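Long-range contact in programmed cell death 6-interacting protein (Homo sapiens, PDB 5WA1), which acts in endocytosis, multivesicular body biogenesis, membrane repair and cytokinesis, and is present here as its Bro1 domain with a bound CHMP4C peptide: residues Leu145-Ala157 and Ala170-Ile184. Numbering follows the deposited sequence.
Sequences LFNCAALASQIAA and AAKHYQFASGAFLHI
Ala149 and Ala177 bring the two helices close, their CA atoms 4.1 Å apart, and Ala156 meets Ala170 similarly two turns on. The segment axes run antiparallel at 157° and approach to 8.2 Å, a spacing that the small residues Ala149, Ala152, Ala156, Ala170, Ala177 and Ala180 permit. No direct hydrogen bond joins the segments. Two aromatic rings of helix 170-184 instead lie over alanine methyls in CH-pi contacts. CB of Ala149 sits 3.5 Å from the centroid of the Phe181 ring, nearly on its normal, and CB of Ala156 stands likewise over the centre of the Tyr174 ring. In both aromatics CG is anti to the carbonyl carbon (chi1 -73° in Phe181), letting a flanking ring swing against the opposite helix. Phe181 also turns its edge to a face of Phe146 in a T-shaped pair, centroids 5.4 Å apart. On the other flank Phe176 offers its ring edge to CB of Ala152 and to the carbonyl of Cys148, while Ile155 CG2 leans obliquely on the His173 ring. At the far end Leu145 reaches Ala180 with CD1 and, with CD2, Ile184 CG1 and the ring edge of His183; ND1 of His183 is buried here without a polar partner. A water bridges Tyr174 OH and Ala156 O, donating to the latter at 2.8 Å. Helix 83-97 packs on Leu145, His173 and Phe176, and helix 202-226 on Ser153 and Tyr174. Joined by a short connection, helices 137-157 and 164-191 form a helical hairpin like those of TPR-related folds, near the centre of the Bro1 domain; the outer side of the second helix meets the bound peptide, Ala171 packing on one of its aromatic side chains and Lys172 NZ making a weak hydrogen bond to its backbone.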
loop_
_atom_site.group_PDB
_atom_site.type_symbol
_atom_site.label_atom_id
_atom_site.label_comp_id
_atom_site.label_asym_id
_atom_site.label_seq_id
_atom_site.Cartn_x
_atom_site.Cartn_y
_atom_site.Cartn_z
ATOM N N LEU A 145 5.225 -7.060 -10.742
ATOM C CA LEU A 145 4.641 -7.084 -9.404
ATOM C C LEU A 145 4.581 -5.684 -8.802
ATOM O O LEU A 145 3.655 -5.377 -8.043
ATOM C CB LEU A 145 5.427 -8.024 -8.485
ATOM C CG LEU A 145 4.800 -8.192 -7.092
ATOM C CD1 LEU A 145 3.338 -8.613 -7.213
ATOM C CD2 LEU A 145 5.595 -9.182 -6.235
ATOM N N PHE A 146 5.552 -4.828 -9.132
ATOM C CA PHE A 146 5.492 -3.430 -8.717
ATOM C C PHE A 146 4.224 -2.762 -9.228
ATOM O O PHE A 146 3.554 -2.031 -8.491
ATOM C CB PHE A 146 6.727 -2.681 -9.230
ATOM C CG PHE A 146 6.839 -1.261 -8.719
ATOM C CD1 PHE A 146 6.168 -0.222 -9.352
ATOM C CD2 PHE A 146 7.624 -0.973 -7.613
ATOM C CE1 PHE A 146 6.264 1.075 -8.878
ATOM C CE2 PHE A 146 7.739 0.327 -7.137
ATOM C CZ PHE A 146 7.058 1.351 -7.770
ATOM N N ASN A 147 3.894 -2.983 -10.500
ATOM C CA ASN A 147 2.714 -2.343 -11.070
ATOM C C ASN A 147 1.429 -2.943 -10.518
ATOM O O ASN A 147 0.429 -2.231 -10.409
ATOM C CB ASN A 147 2.752 -2.429 -12.602
ATOM C CG ASN A 147 3.681 -1.390 -13.213
ATOM O OD1 ASN A 147 4.466 -0.769 -12.501
ATOM N ND2 ASN A 147 3.595 -1.196 -14.526
ATOM N N CYS A 148 1.424 -4.238 -10.178
ATOM C CA CYS A 148 0.266 -4.794 -9.478
ATOM C C CYS A 148 0.032 -4.041 -8.176
ATOM O O CYS A 148 -1.086 -3.594 -7.889
ATOM C CB CYS A 148 0.467 -6.278 -9.182
ATOM S SG CYS A 148 0.619 -7.356 -10.632
ATOM N N ALA A 149 1.090 -3.895 -7.377
ATOM C CA ALA A 149 0.980 -3.176 -6.109
ATOM C C ALA A 149 0.582 -1.721 -6.331
ATOM O O ALA A 149 -0.294 -1.193 -5.633
ATOM C CB ALA A 149 2.307 -3.264 -5.355
ATOM N N ALA A 150 1.214 -1.058 -7.305
ATOM C CA ALA A 150 0.923 0.347 -7.575
ATOM C C ALA A 150 -0.518 0.535 -8.030
ATOM O O ALA A 150 -1.226 1.428 -7.547
ATOM C CB ALA A 150 1.896 0.882 -8.633
ATOM N N LEU A 151 -0.972 -0.284 -8.985
ATOM C CA LEU A 151 -2.354 -0.160 -9.431
ATOM C C LEU A 151 -3.326 -0.477 -8.298
ATOM O O LEU A 151 -4.349 0.200 -8.142
ATOM C CB LEU A 151 -2.597 -1.056 -10.657
ATOM C CG LEU A 151 -4.002 -0.959 -11.259
ATOM C CD1 LEU A 151 -4.289 0.458 -11.729
ATOM C CD2 LEU A 151 -4.225 -1.949 -12.405
ATOM N N ALA A 152 -3.001 -1.472 -7.466
ATOM C CA ALA A 152 -3.842 -1.759 -6.304
ATOM C C ALA A 152 -3.901 -0.567 -5.354
ATOM O O ALA A 152 -4.960 -0.269 -4.785
ATOM C CB ALA A 152 -3.325 -2.992 -5.563
ATOM N N SER A 153 -2.770 0.123 -5.161
ATOM C CA SER A 153 -2.776 1.309 -4.305
ATOM C C SER A 153 -3.635 2.411 -4.906
ATOM O O SER A 153 -4.298 3.151 -4.170
ATOM C CB SER A 153 -1.347 1.818 -4.075
ATOM O OG SER A 153 -0.894 2.608 -5.177
ATOM N N GLN A 154 -3.656 2.525 -6.237
ATOM C CA GLN A 154 -4.477 3.550 -6.870
ATOM C C GLN A 154 -5.958 3.215 -6.770
ATOM O O GLN A 154 -6.788 4.106 -6.544
ATOM C CB GLN A 154 -4.069 3.727 -8.332
ATOM C CG GLN A 154 -2.641 4.244 -8.506
ATOM C CD GLN A 154 -2.334 4.572 -9.956
ATOM O OE1 GLN A 154 -3.231 4.927 -10.715
ATOM N NE2 GLN A 154 -1.067 4.440 -10.351
ATOM N N ILE A 155 -6.311 1.940 -6.944
ATOM C CA ILE A 155 -7.700 1.520 -6.790
ATOM C C ILE A 155 -8.163 1.744 -5.355
ATOM O O ILE A 155 -9.279 2.220 -5.109
ATOM C CB ILE A 155 -7.858 0.049 -7.220
ATOM C CG1 ILE A 155 -7.601 -0.091 -8.722
ATOM C CG2 ILE A 155 -9.236 -0.479 -6.824
ATOM C CD1 ILE A 155 -7.469 -1.540 -9.223
ATOM N N ALA A 156 -7.312 1.409 -4.386
ATOM C CA ALA A 156 -7.676 1.603 -2.984
ATOM C C ALA A 156 -7.884 3.077 -2.665
ATOM O O ALA A 156 -8.852 3.448 -1.982
ATOM C CB ALA A 156 -6.596 1.011 -2.080
ATOM N N ALA A 157 -6.983 3.932 -3.156
ATOM C CA ALA A 157 -7.076 5.363 -2.895
ATOM C C ALA A 157 -8.303 5.997 -3.536
ATOM O O ALA A 157 -8.708 7.087 -3.120
ATOM C CB ALA A 157 -5.803 6.060 -3.380
ATOM N N ALA A 170 -10.653 -0.991 -0.191
ATOM C CA ALA A 170 -9.410 -0.298 0.132
ATOM C C ALA A 170 -8.572 -1.095 1.122
ATOM O O ALA A 170 -7.349 -1.195 0.968
ATOM C CB ALA A 170 -9.711 1.098 0.688
ATOM N N ALA A 171 -9.206 -1.669 2.146
ATOM C CA ALA A 171 -8.461 -2.449 3.129
ATOM C C ALA A 171 -7.773 -3.640 2.475
ATOM O O ALA A 171 -6.601 -3.922 2.754
ATOM C CB ALA A 171 -9.393 -2.925 4.243
ATOM N N LYS A 172 -8.490 -4.341 1.596
ATOM C CA LYS A 172 -7.920 -5.496 0.907
ATOM C C LYS A 172 -6.797 -5.085 -0.036
ATOM O O LYS A 172 -5.742 -5.730 -0.072
ATOM C CB LYS A 172 -9.031 -6.243 0.158
ATOM C CG LYS A 172 -8.625 -7.590 -0.431
ATOM C CD LYS A 172 -9.865 -8.430 -0.776
ATOM C CE LYS A 172 -10.854 -8.448 0.398
ATOM N NZ LYS A 172 -12.156 -9.096 0.060
ATOM N N HIS A 173 -6.982 -3.995 -0.787
ATOM C CA HIS A 173 -5.979 -3.615 -1.780
ATOM C C HIS A 173 -4.722 -3.014 -1.149
ATOM O O HIS A 173 -3.611 -3.240 -1.656
ATOM C CB HIS A 173 -6.604 -2.654 -2.793
ATOM C CG HIS A 173 -7.436 -3.343 -3.837
ATOM N ND1 HIS A 173 -8.484 -4.181 -3.520
ATOM C CD2 HIS A 173 -7.365 -3.327 -5.188
ATOM C CE1 HIS A 173 -9.028 -4.642 -4.632
ATOM N NE2 HIS A 173 -8.368 -4.140 -5.658
ATOM N N TYR A 174 -4.860 -2.261 -0.049
ATOM C CA TYR A 174 -3.680 -1.746 0.649
ATOM C C TYR A 174 -2.853 -2.874 1.244
ATOM O O TYR A 174 -1.620 -2.834 1.200
ATOM C CB TYR A 174 -4.087 -0.763 1.750
ATOM C CG TYR A 174 -4.474 0.606 1.252
ATOM C CD1 TYR A 174 -3.701 1.273 0.305
ATOM C CD2 TYR A 174 -5.610 1.247 1.752
ATOM C CE1 TYR A 174 -4.062 2.539 -0.149
ATOM C CE2 TYR A 174 -5.974 2.500 1.303
ATOM C CZ TYR A 174 -5.197 3.136 0.349
ATOM O OH TYR A 174 -5.556 4.386 -0.102
ATOM N N GLN A 175 -3.508 -3.901 1.787
ATOM C CA GLN A 175 -2.758 -5.027 2.336
ATOM C C GLN A 175 -2.097 -5.840 1.229
ATOM O O GLN A 175 -0.982 -6.345 1.406
ATOM C CB GLN A 175 -3.673 -5.898 3.189
ATOM C CG GLN A 175 -4.048 -5.222 4.513
ATOM C CD GLN A 175 -4.996 -6.069 5.324
ATOM O OE1 GLN A 175 -4.577 -6.832 6.200
ATOM N NE2 GLN A 175 -6.282 -5.966 5.018
ATOM N N PHE A 176 -2.768 -5.982 0.084
ATOM C CA PHE A 176 -2.126 -6.615 -1.062
ATOM C C PHE A 176 -0.909 -5.814 -1.514
ATOM O O PHE A 176 0.181 -6.370 -1.678
ATOM C CB PHE A 176 -3.115 -6.773 -2.219
ATOM C CG PHE A 176 -2.445 -7.179 -3.499
ATOM C CD1 PHE A 176 -2.130 -8.504 -3.728
ATOM C CD2 PHE A 176 -2.047 -6.224 -4.429
ATOM C CE1 PHE A 176 -1.466 -8.890 -4.902
ATOM C CE2 PHE A 176 -1.380 -6.594 -5.591
ATOM C CZ PHE A 176 -1.095 -7.929 -5.825
ATOM N N ALA A 177 -1.077 -4.502 -1.722
ATOM C CA ALA A 177 0.049 -3.677 -2.149
ATOM C C ALA A 177 1.195 -3.759 -1.151
ATOM O O ALA A 177 2.362 -3.892 -1.543
ATOM C CB ALA A 177 -0.392 -2.225 -2.343
ATOM N N SER A 178 0.877 -3.727 0.145
ATOM C CA SER A 178 1.908 -3.840 1.171
ATOM C C SER A 178 2.678 -5.146 1.042
ATOM O O SER A 178 3.910 -5.163 1.137
ATOM C CB SER A 178 1.281 -3.738 2.563
ATOM O OG SER A 178 2.284 -3.873 3.573
ATOM N N GLY A 179 1.964 -6.258 0.847
ATOM C CA GLY A 179 2.635 -7.541 0.728
ATOM C C GLY A 179 3.402 -7.688 -0.568
ATOM O O GLY A 179 4.432 -8.373 -0.615
ATOM N N ALA A 180 2.925 -7.051 -1.637
ATOM C CA ALA A 180 3.618 -7.166 -2.914
ATOM C C ALA A 180 4.888 -6.322 -2.935
ATOM O O ALA A 180 5.921 -6.780 -3.429
ATOM C CB ALA A 180 2.688 -6.773 -4.064
ATOM N N PHE A 181 4.834 -5.092 -2.404
ATOM C CA PHE A 181 6.062 -4.313 -2.264
ATOM C C PHE A 181 7.053 -5.035 -1.366
ATOM O O PHE A 181 8.262 -5.020 -1.622
ATOM C CB PHE A 181 5.769 -2.917 -1.701
ATOM C CG PHE A 181 5.100 -1.989 -2.677
ATOM C CD1 PHE A 181 5.606 -1.811 -3.955
ATOM C CD2 PHE A 181 3.958 -1.278 -2.301
ATOM C CE1 PHE A 181 4.987 -0.944 -4.855
ATOM C CE2 PHE A 181 3.332 -0.419 -3.193
ATOM C CZ PHE A 181 3.847 -0.242 -4.468
ATOM N N LEU A 182 6.554 -5.688 -0.313
ATOM C CA LEU A 182 7.442 -6.409 0.596
ATOM C C LEU A 182 8.049 -7.631 -0.077
ATOM O O LEU A 182 9.217 -7.968 0.169
ATOM C CB LEU A 182 6.685 -6.819 1.854
ATOM C CG LEU A 182 7.563 -7.462 2.917
ATOM C CD1 LEU A 182 8.601 -6.458 3.393
ATOM C CD2 LEU A 182 6.713 -7.955 4.065
ATOM N N HIS A 183 7.274 -8.323 -0.916
ATOM C CA HIS A 183 7.838 -9.438 -1.674
ATOM C C HIS A 183 8.950 -8.963 -2.600
ATOM O O HIS A 183 9.974 -9.639 -2.749
ATOM C CB HIS A 183 6.744 -10.151 -2.470
ATOM C CG HIS A 183 7.182 -11.463 -3.043
ATOM N ND1 HIS A 183 7.384 -11.656 -4.393
ATOM C CD2 HIS A 183 7.454 -12.647 -2.449
ATOM C CE1 HIS A 183 7.766 -12.902 -4.605
ATOM N NE2 HIS A 183 7.817 -13.526 -3.441
ATOM N N ILE A 184 8.772 -7.797 -3.230
ATOM C CA ILE A 184 9.835 -7.263 -4.076
ATOM C C ILE A 184 11.071 -6.963 -3.240
ATOM O O ILE A 184 12.202 -7.250 -3.653
ATOM C CB ILE A 184 9.356 -6.015 -4.836
ATOM C CG1 ILE A 184 8.133 -6.344 -5.689
ATOM C CG2 ILE A 184 10.473 -5.464 -5.721
ATOM C CD1 ILE A 184 7.571 -5.152 -6.401
HETATM O O HOH W 1 -8.409 4.994 0.315
#